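Local coordinates for EchA16_2 (Mycobacterium avium subsp. paratuberculosis, PDB 3QYR), which probably hydrates enoyl-CoA thioesters to 3-hydroxyacyl-CoA, as expected of an enoyl-CoA hydratase of the crotonase family, at residues A[204-207]-A[208-212]; A[196-199]-A[200-203]; A[214-217]-A[218-222]. All blocks are in the same frame, centred on the assembly; numbering follows the deposited sequence.

Contact 1: residues A[204-207]-A[208-212]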
ATOM      1  N   LEU A 204       6.286 -17.656 -13.333  1.00 12.67           N
ATOM      2  CA  LEU A 204       5.253 -17.633 -12.310  1.00 12.76           C
ATOM      3  C   LEU A 204       5.869 -17.404 -10.951  1.00 12.05           C
ATOM      4  O   LEU A 204       5.378 -16.564 -10.185  1.00 11.78           O
ATOM      5  CB  LEU A 204       4.431 -18.918 -12.295  1.00 12.70           C
ATOM      6  CG  LEU A 204       3.231 -18.963 -11.326  1.00 14.24           C
ATOM      7  CD1 LEU A 204       2.253 -17.791 -11.503  1.00 14.24           C
ATOM      8  CD2 LEU A 204       2.473 -20.278 -11.502  1.00 15.26           C
ATOM      9  N   LEU A 205       6.944 -18.132 -10.643  1.00 11.62           N
ATOM     10  CA  LEU A 205       7.616 -17.931  -9.359  1.00 11.15           C
ATOM     11  C   LEU A 205       8.064 -16.474  -9.230  1.00 11.17           C
ATOM     12  O   LEU A 205       7.874 -15.864  -8.158  1.00 11.06           O
ATOM     13  CB  LEU A 205       8.816 -18.855  -9.169  1.00 10.83           C
ATOM     14  CG  LEU A 205       9.466 -18.833  -7.753  1.00 11.01           C
ATOM     15  CD1 LEU A 205       8.440 -19.047  -6.649  1.00  9.77           C
ATOM     16  CD2 LEU A 205      10.555 -19.899  -7.587  1.00 11.45           C
ATOM     17  N   ALA A 206       8.654 -15.930 -10.307  1.00 10.54           N
ATOM     18  CA  ALA A 206       9.095 -14.535 -10.297  1.00 10.72           C
ATOM     19  C   ALA A 206       7.908 -13.651  -9.983  1.00  9.79           C
ATOM     20  O   ALA A 206       8.022 -12.757  -9.174  1.00  9.07           O
ATOM     21  CB  ALA A 206       9.769 -14.091 -11.629  1.00  9.38           C
ATOM     22  N   SER A 207       6.774 -13.924 -10.612  1.00  9.86           N
ATOM     23  CA  SER A 207       5.602 -13.083 -10.399  1.00 10.26           C
ATOM     24  C   SER A 207       5.166 -13.241  -8.970  1.00 10.21           C
ATOM     25  O   SER A 207       4.859 -12.260  -8.294  1.00 10.76           O
ATOM     26  CB  SER A 207       4.435 -13.430 -11.339  1.00 10.44           C
ATOM     27  OG  SER A 207       3.397 -12.470 -11.149  1.00  9.96           O
ATOM     28  N   TYR A 208       5.130 -14.481  -8.505  1.00 10.41           N
ATOM     29  CA  TYR A 208       4.746 -14.725  -7.123  1.00 10.88           C
ATOM     30  C   TYR A 208       5.631 -13.889  -6.226  1.00 11.00           C
ATOM     31  O   TYR A 208       5.117 -13.255  -5.304  1.00 11.22           O
ATOM     32  CB  TYR A 208       4.857 -16.201  -6.747  1.00 10.85           C
ATOM     33  CG  TYR A 208       3.618 -17.067  -6.835  1.00 10.36           C
ATOM     34  CD1 TYR A 208       2.392 -16.657  -6.300  1.00 12.71           C
ATOM     35  CD2 TYR A 208       3.705 -18.356  -7.348  1.00  9.97           C
ATOM     36  CE1 TYR A 208       1.260 -17.499  -6.328  1.00 11.26           C
ATOM     37  CE2 TYR A 208       2.613 -19.197  -7.370  1.00  9.76           C
ATOM     38  CZ  TYR A 208       1.394 -18.777  -6.854  1.00 10.79           C
ATOM     39  OH  TYR A 208       0.309 -19.633  -6.910  1.00 10.93           O
ATOM     40  N   HIS A 209       6.938 -13.847  -6.518  1.00 11.17           N
ATOM     41  CA  HIS A 209       7.903 -13.095  -5.680  1.00 11.70           C
ATOM     42  C   HIS A 209       7.661 -11.580  -5.729  1.00 12.39           C
ATOM     43  O   HIS A 209       7.814 -10.911  -4.700  1.00 13.05           O
ATOM     44  CB  HIS A 209       9.375 -13.364  -6.058  1.00 11.48           C
ATOM     45  CG  HIS A 209       9.889 -14.707  -5.638  1.00 11.24           C
ATOM     46  ND1 HIS A 209      11.114 -15.185  -6.037  1.00 13.04           N
ATOM     47  CD2 HIS A 209       9.347 -15.675  -4.864  1.00 12.24           C
ATOM     48  CE1 HIS A 209      11.311 -16.382  -5.512  1.00 13.04           C
ATOM     49  NE2 HIS A 209      10.241 -16.718  -4.820  1.00 10.43           N
ATOM     50  N   ARG A 210       7.298 -11.041  -6.891  1.00 12.61           N
ATOM     51  CA  ARG A 210       6.979  -9.593  -7.017  1.00 14.05           C
ATOM     52  C   ARG A 210       5.721  -9.194  -6.241  1.00 13.11           C
ATOM     53  O   ARG A 210       5.684  -8.157  -5.563  1.00 12.99           O
ATOM     54  CB  ARG A 210       6.839  -9.150  -8.493  1.00 14.90           C
ATOM     55  CG  ARG A 210       8.167  -8.649  -9.095  1.00 20.81           C
ATOM     56  CD  ARG A 210       8.059  -8.181 -10.552  1.00 26.91           C
ATOM     57  NE  ARG A 210       7.392  -9.190 -11.407  1.00 30.36           N
ATOM     58  CZ  ARG A 210       8.001 -10.052 -12.228  1.00 31.14           C
ATOM     59  NH1 ARG A 210       7.264 -10.923 -12.943  1.00 30.51           N
ATOM     60  NH2 ARG A 210       9.334 -10.070 -12.328  1.00 30.61           N
ATOM     61  N   ILE A 211       4.701 -10.034  -6.346  1.00 12.43           N
ATOM     62  CA  ILE A 211       3.458  -9.824  -5.634  1.00 12.26           C
ATOM     63  C   ILE A 211       3.711  -9.823  -4.112  1.00 11.92           C
ATOM     64  O   ILE A 211       3.323  -8.882  -3.417  1.00 11.42           O
ATOM     65  CB  ILE A 211       2.409 -10.880  -6.057  1.00 12.28           C
ATOM     66  CG1 ILE A 211       2.019 -10.645  -7.535  1.00 12.48           C
ATOM     67  CG2 ILE A 211       1.201 -10.848  -5.147  1.00 10.23           C
ATOM     68  CD1 ILE A 211       1.139 -11.715  -8.138  1.00  9.68           C
ATOM     69  N   ASP A 212       4.405 -10.845  -3.617  1.00 11.76           N
ATOM     70  CA  ASP A 212       4.744 -10.908  -2.189  1.00 11.54           C
ATOM     71  C   ASP A 212       5.593  -9.741  -1.768  1.00 11.45           C
ATOM     72  O   ASP A 212       5.316  -9.105  -0.724  1.00 12.24           O
ATOM     73  CB  ASP A 212       5.509 -12.171  -1.839  1.00 11.09           C
ATOM     74  CG  ASP A 212       5.805 -12.260  -0.375  1.00 11.34           C
ATOM     75  OD1 ASP A 212       4.824 -12.187   0.393  1.00 14.23           O
ATOM     76  OD2 ASP A 212       6.985 -12.407   0.011  1.00  9.55           O
TER
HETATM   77  O   HOH W   1       4.271  -9.896 -11.471  1.00 10.30           O
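Ser207 and Arg210 hold one water between them on the long helix 198-234: Ser207 OG lies 2.7 Å from it, and Arg210 NE donates to it across 3.2 Å. The water sits at the edge of the guanidinium, in its plane. A bend in the arginine chain (chi3 -51°) folds the flat group back along the helix, where one of its faces lies over Ala206 O and NH2 comes to 4.1 Å from Ala206 CB. Leu205 packs on the imidazole of His209 one turn later. Its CG stands 4.0 Å from the centroid of the His209 ring, over the face, in a CH-pi contact. His209 NE2 is hydrogen-bonded to Asp114, which, with the leucine over the face, limits how the ring can turn. Leu204 and Tyr208 run alongside each other, Leu204 CG 4.0 Å from Tyr208 CE2, and the phenol hydroxyl bonds to Ser156 of the second subunit. Beneath these i to i+4 pairs runs regular helical bonding, with Tyr208 N 2.7 Å from Leu204 O. The helix, in the C-terminal helical region of a crotonase-fold subunit, lies between two surroundings: Leu205 rests on Pro93 and Asp114, in the loops leading into strands 94-98 and 115-119 of its own chain, whereas Tyr208 packs on Leu139 and His209 on Arg153, residues from helices of the second subunit.

Contact 2: residues A[196-199]-A[200-203]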
ATOM      1  N   ASN A 196       7.760 -30.015 -15.030  1.00 16.03           N
ATOM      2  CA  ASN A 196       6.911 -29.007 -15.654  1.00 16.63           C
ATOM      3  C   ASN A 196       7.690 -28.082 -16.575  1.00 16.67           C
ATOM      4  O   ASN A 196       8.877 -28.285 -16.763  1.00 16.94           O
ATOM      5  CB  ASN A 196       6.082 -28.285 -14.595  1.00 16.31           C
ATOM      6  CG  ASN A 196       5.052 -29.203 -13.974  1.00 17.11           C
ATOM      7  OD1 ASN A 196       4.484 -30.053 -14.673  1.00 18.81           O
ATOM      8  ND2 ASN A 196       4.801 -29.054 -12.666  1.00 16.35           N
ATOM      9  N   ASN A 197       6.995 -27.149 -17.233  1.00 17.26           N
ATOM     10  CA  ASN A 197       7.599 -26.230 -18.207  1.00 17.47           C
ATOM     11  C   ASN A 197       8.385 -25.173 -17.443  1.00 16.82           C
ATOM     12  O   ASN A 197       7.812 -24.373 -16.713  1.00 17.15           O
ATOM     13  CB  ASN A 197       6.471 -25.624 -19.052  1.00 18.45           C
ATOM     14  CG  ASN A 197       6.950 -24.607 -20.099  1.00 20.29           C
ATOM     15  OD1 ASN A 197       7.668 -23.652 -19.802  1.00 23.31           O
ATOM     16  ND2 ASN A 197       6.469 -24.771 -21.313  1.00 23.86           N
ATOM     17  N   GLN A 198       9.704 -25.191 -17.571  1.00 16.59           N
ATOM     18  CA  GLN A 198      10.552 -24.400 -16.694  1.00 15.94           C
ATOM     19  C   GLN A 198      10.485 -22.888 -16.963  1.00 16.06           C
ATOM     20  O   GLN A 198      10.669 -22.088 -16.030  1.00 15.61           O
ATOM     21  CB  GLN A 198      12.008 -24.888 -16.751  1.00 16.04           C
ATOM     22  CG  GLN A 198      12.305 -26.222 -16.089  1.00 15.64           C
ATOM     23  CD  GLN A 198      11.652 -26.411 -14.718  1.00 17.95           C
ATOM     24  OE1 GLN A 198      12.097 -25.853 -13.700  1.00 17.02           O
ATOM     25  NE2 GLN A 198      10.590 -27.220 -14.686  1.00 17.59           N
ATOM     26  N   ASN A 199      10.231 -22.481 -18.210  1.00 16.22           N
ATOM     27  CA  ASN A 199      10.000 -21.058 -18.475  1.00 16.50           C
ATOM     28  C   ASN A 199       8.769 -20.601 -17.684  1.00 15.61           C
ATOM     29  O   ASN A 199       8.754 -19.499 -17.170  1.00 15.93           O
ATOM     30  CB  ASN A 199       9.694 -20.765 -19.950  1.00 17.78           C
ATOM     31  CG  ASN A 199      10.845 -21.038 -20.869  1.00 19.41           C
ATOM     32  OD1 ASN A 199      11.997 -20.876 -20.499  1.00 23.26           O
ATOM     33  ND2 ASN A 199      10.534 -21.432 -22.094  1.00 20.52           N
ATOM     34  N   ALA A 200       7.730 -21.442 -17.644  1.00 14.35           N
ATOM     35  CA  ALA A 200       6.498 -21.123 -16.945  1.00 13.54           C
ATOM     36  C   ALA A 200       6.743 -21.199 -15.428  1.00 13.44           C
ATOM     37  O   ALA A 200       6.290 -20.319 -14.669  1.00 12.70           O
ATOM     38  CB  ALA A 200       5.421 -22.066 -17.336  1.00 13.08           C
ATOM     39  N   VAL A 201       7.472 -22.230 -14.983  1.00 12.92           N
ATOM     40  CA  VAL A 201       7.750 -22.340 -13.577  1.00 12.71           C
ATOM     41  C   VAL A 201       8.423 -21.034 -13.091  1.00 13.23           C
ATOM     42  O   VAL A 201       8.052 -20.475 -12.028  1.00 11.80           O
ATOM     43  CB  VAL A 201       8.615 -23.568 -13.255  1.00 12.42           C
ATOM     44  CG1 VAL A 201       9.134 -23.516 -11.836  1.00  9.62           C
ATOM     45  CG2 VAL A 201       7.805 -24.836 -13.457  1.00 13.31           C
ATOM     46  N   ARG A 202       9.405 -20.559 -13.866  1.00 13.84           N
ATOM     47  CA  ARG A 202      10.185 -19.364 -13.451  1.00 14.39           C
ATOM     48  C   ARG A 202       9.404 -18.070 -13.634  1.00 13.70           C
ATOM     49  O   ARG A 202       9.515 -17.175 -12.806  1.00 14.08           O
ATOM     50  CB  ARG A 202      11.537 -19.265 -14.168  1.00 14.42           C
ATOM     51  CG  ARG A 202      12.503 -20.362 -13.748  1.00 18.04           C
ATOM     52  CD  ARG A 202      13.813 -20.383 -14.592  1.00 21.47           C
ATOM     53  NE  ARG A 202      14.473 -21.685 -14.478  1.00 24.69           N
ATOM     54  CZ  ARG A 202      15.603 -22.045 -15.104  1.00 27.50           C
ATOM     55  NH1 ARG A 202      16.253 -21.193 -15.893  1.00 26.19           N
ATOM     56  NH2 ARG A 202      16.103 -23.281 -14.908  1.00 28.51           N
ATOM     57  N   ALA A 203       8.643 -17.942 -14.711  1.00 13.44           N
ATOM     58  CA  ALA A 203       7.919 -16.693 -14.906  1.00 13.67           C
ATOM     59  C   ALA A 203       6.859 -16.538 -13.780  1.00 13.10           C
ATOM     60  O   ALA A 203       6.628 -15.438 -13.297  1.00 12.60           O
ATOM     61  CB  ALA A 203       7.307 -16.621 -16.296  1.00 13.57           C
TER
HETATM   62  O   HOH W   2      13.587 -23.766 -12.620  1.00  9.97           O
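Asn197 caps the start of helix 198-234, its side-chain OD1 accepting from Ala200 N at 3.1 Å. With chi1 at 179° the carboxamide swings round to this amide, and the bond leaves OD1 at a tilt from the carboxamide plane. The backbone carbonyl of the same residue takes the next amide, Val201 N lying 2.8 Å from Asn197 O, and one asparagine therefore satisfies two N-H groups of the first turn. The tight part of the contact gathers round Val201. Its CG2 branch comes to 3.3 Å from Asn197 O and also meets Asn196 CB and Gln198 NE2, the glutamine running beside the valine and pointing the same way. Gln198 bends at chi2 (-44°), and NE2 turns back to donate to Asn196 O at 2.9 Å, approaching from above the carbonyl plane; it also bonds to Ile193 O, tying the new helix to the end of the previous one. Packing is looser between Gln198 and Arg202, whose polar ends meet through a water that donates to Gln198 OE1 and accepts from Arg202 NE at 2.9 Å. The extended arginine continues past it to a salt bridge with Asp54. Asn199 is on the solvent side and gives its backbone O to Ala203 N at 2.9 Å. In the fold, this turn follows helix 182-195 and faces the approach to strand 55-60 through Asp54, while Asn196 bonds to Leu157, Thr158 and Arg130 of the second subunit and Val201 packs on Leu157 there.

Contact 3: residues A[214-217]-A[218-222]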
ATOM      1  N   ALA A 214       5.799  -6.787  -2.945  1.00 12.22           N
ATOM      2  CA  ALA A 214       5.035  -5.555  -2.885  1.00 12.81           C
ATOM      3  C   ALA A 214       4.332  -5.391  -1.518  1.00 13.46           C
ATOM      4  O   ALA A 214       4.081  -4.264  -1.066  1.00 11.69           O
ATOM      5  CB  ALA A 214       4.051  -5.493  -4.008  1.00 12.98           C
ATOM      6  N   GLN A 215       4.057  -6.520  -0.860  1.00 13.79           N
ATOM      7  CA  GLN A 215       3.416  -6.507   0.450  1.00 15.45           C
ATOM      8  C   GLN A 215       4.409  -6.415   1.625  1.00 13.60           C
ATOM      9  O   GLN A 215       4.111  -5.818   2.630  1.00 14.04           O
ATOM     10  CB  GLN A 215       2.585  -7.801   0.632  1.00 16.59           C
ATOM     11  CG  GLN A 215       1.188  -7.727   0.056  1.00 23.39           C
ATOM     12  CD  GLN A 215       0.681  -9.071  -0.480  1.00 30.88           C
ATOM     13  OE1 GLN A 215       1.474 -10.015  -0.735  1.00 32.29           O
ATOM     14  NE2 GLN A 215      -0.662  -9.154  -0.679  1.00 33.82           N
ATOM     15  N   THR A 216       5.551  -7.078   1.500  1.00 11.90           N
ATOM     16  CA  THR A 216       6.509  -7.210   2.583  1.00 10.24           C
ATOM     17  C   THR A 216       7.444  -5.992   2.682  1.00 10.18           C
ATOM     18  O   THR A 216       7.961  -5.680   3.741  1.00 10.71           O
ATOM     19  CB  THR A 216       7.362  -8.485   2.356  1.00 10.19           C
ATOM     20  OG1 THR A 216       7.895  -8.476   1.021  1.00  7.67           O
ATOM     21  CG2 THR A 216       6.536  -9.725   2.541  1.00  7.02           C
ATOM     22  N   SER A 217       7.640  -5.279   1.592  1.00 10.25           N
ATOM     23  CA  SER A 217       8.671  -4.241   1.529  1.00 11.18           C
ATOM     24  C   SER A 217       8.531  -3.176   2.602  1.00 10.69           C
ATOM     25  O   SER A 217       9.510  -2.845   3.247  1.00 11.00           O
ATOM     26  CB  SER A 217       8.692  -3.583   0.143  1.00 11.86           C
ATOM     27  OG  SER A 217       9.137  -4.529  -0.839  1.00 16.43           O
ATOM     28  N   ALA A 218       7.330  -2.623   2.794  1.00 10.05           N
ATOM     29  CA  ALA A 218       7.131  -1.616   3.849  1.00  9.33           C
ATOM     30  C   ALA A 218       7.426  -2.241   5.200  1.00  8.63           C
ATOM     31  O   ALA A 218       8.048  -1.624   6.034  1.00  9.15           O
ATOM     32  CB  ALA A 218       5.731  -1.020   3.832  1.00  8.96           C
ATOM     33  N   GLY A 219       7.072  -3.490   5.403  1.00  8.10           N
ATOM     34  CA  GLY A 219       7.404  -4.125   6.676  1.00  8.58           C
ATOM     35  C   GLY A 219       8.902  -4.375   6.916  1.00  8.63           C
ATOM     36  O   GLY A 219       9.404  -4.193   8.020  1.00  7.34           O
ATOM     37  N   LEU A 220       9.599  -4.833   5.875  1.00  8.98           N
ATOM     38  CA  LEU A 220      11.027  -5.066   5.971  1.00  9.14           C
ATOM     39  C   LEU A 220      11.775  -3.754   6.262  1.00  9.60           C
ATOM     40  O   LEU A 220      12.631  -3.732   7.151  1.00 10.18           O
ATOM     41  CB  LEU A 220      11.549  -5.761   4.720  1.00  8.89           C
ATOM     42  CG  LEU A 220      10.947  -7.172   4.525  1.00  8.91           C
ATOM     43  CD1 LEU A 220      11.300  -7.736   3.136  1.00  6.12           C
ATOM     44  CD2 LEU A 220      11.376  -8.121   5.655  1.00  5.67           C
ATOM     45  N   TRP A 221      11.422  -2.657   5.593  1.00  9.28           N
ATOM     46  CA  TRP A 221      12.018  -1.360   5.943  1.00 10.03           C
ATOM     47  C   TRP A 221      11.789  -1.006   7.444  1.00 10.54           C
ATOM     48  O   TRP A 221      12.707  -0.615   8.164  1.00 11.06           O
ATOM     49  CB  TRP A 221      11.506  -0.234   5.021  1.00 10.47           C
ATOM     50  CG  TRP A 221      12.097   1.090   5.363  1.00  9.50           C
ATOM     51  CD1 TRP A 221      11.512   2.090   6.077  1.00 10.66           C
ATOM     52  CD2 TRP A 221      13.408   1.529   5.055  1.00  8.86           C
ATOM     53  NE1 TRP A 221      12.391   3.167   6.225  1.00 10.66           N
ATOM     54  CE2 TRP A 221      13.569   2.823   5.620  1.00 11.00           C
ATOM     55  CE3 TRP A 221      14.471   0.965   4.357  1.00  9.70           C
ATOM     56  CZ2 TRP A 221      14.752   3.535   5.507  1.00  9.75           C
ATOM     57  CZ3 TRP A 221      15.654   1.688   4.240  1.00  9.16           C
ATOM     58  CH2 TRP A 221      15.783   2.944   4.827  1.00  9.63           C
ATOM     59  N   GLN A 222      10.570  -1.170   7.921  1.00 11.03           N
ATOM     60  CA  GLN A 222      10.257  -0.887   9.311  1.00 12.08           C
ATOM     61  C   GLN A 222      10.991  -1.849  10.265  1.00 11.55           C
ATOM     62  O   GLN A 222      11.503  -1.427  11.300  1.00 11.71           O
ATOM     63  CB  GLN A 222       8.743  -0.900   9.470  1.00 13.20           C
ATOM     64  CG  GLN A 222       8.220  -1.246  10.850  1.00 17.75           C
ATOM     65  CD  GLN A 222       8.759  -0.359  11.949  1.00 23.11           C
ATOM     66  OE1 GLN A 222       9.122  -0.869  13.042  1.00 23.68           O
ATOM     67  NE2 GLN A 222       8.835   0.972  11.679  1.00 23.43           N
TER
HETATM   68  O   HOH W   3       4.896  -3.025   1.363  1.00  4.59           O
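Thr216 and Leu220, one turn apart on helix 198-234 of the crotonase fold, lie side by side and point the same way. The helix is kinked here, and both side chains face helix 139-147 of the same chain, where each touches Val141. Their meeting is light: Leu220 CD1 is 4.1 Å from both Thr216 CB and Thr216 OG1. Closer is the approach of Leu220 CG to the backbone, 3.4 Å from Thr216 O, the same carbonyl that accepts the straight bond from Leu220 N at 2.8 Å. A chi1 of 51° tucks Thr216 OG1 against the backbone, where it bonds to Asp212 O. Ser217 OG bonds to Asp213 O, so both hydroxyls are taken up by carbonyls of the preceding turn. Trp221 holds its ring clear of the Ser217 in its own chain. It packs instead on Ser217 of the third subunit, whose Trp221 in turn packs on this Ser217, a reciprocal arrangement at the subunit interface. Further on, Gln222 OE1 bonds to Ser207 and Arg210 of the fourth subunit. At the kink one water takes the place of the helical bond between Ala218 N and Ala214 O: it donates to Ala214 O at 2.8 Å and accepts from Ala218 N at 2.9 Å.

All three contacts lie on or at the start of helix 198-234, following one another from its capped start to its kinked middle. Contact 2 runs directly into contact 1, with centres 12 Å apart, and contact 1 is followed by contact 3, 15 Å away between centres. The outer two do not touch: their centres are 27 Å apart and their nearest atoms about 14 Å. Contacts 1 and 2 both press on the second subunit, whereas contact 3 turns chiefly to the third and fourth. Gln222 of contact 3 reaches Ser207 and Arg210 of the fourth subunit, linking two of these sites across chains. None of the three includes a bound ligand or an assigned catalytic residue; what they share is contact with other subunits.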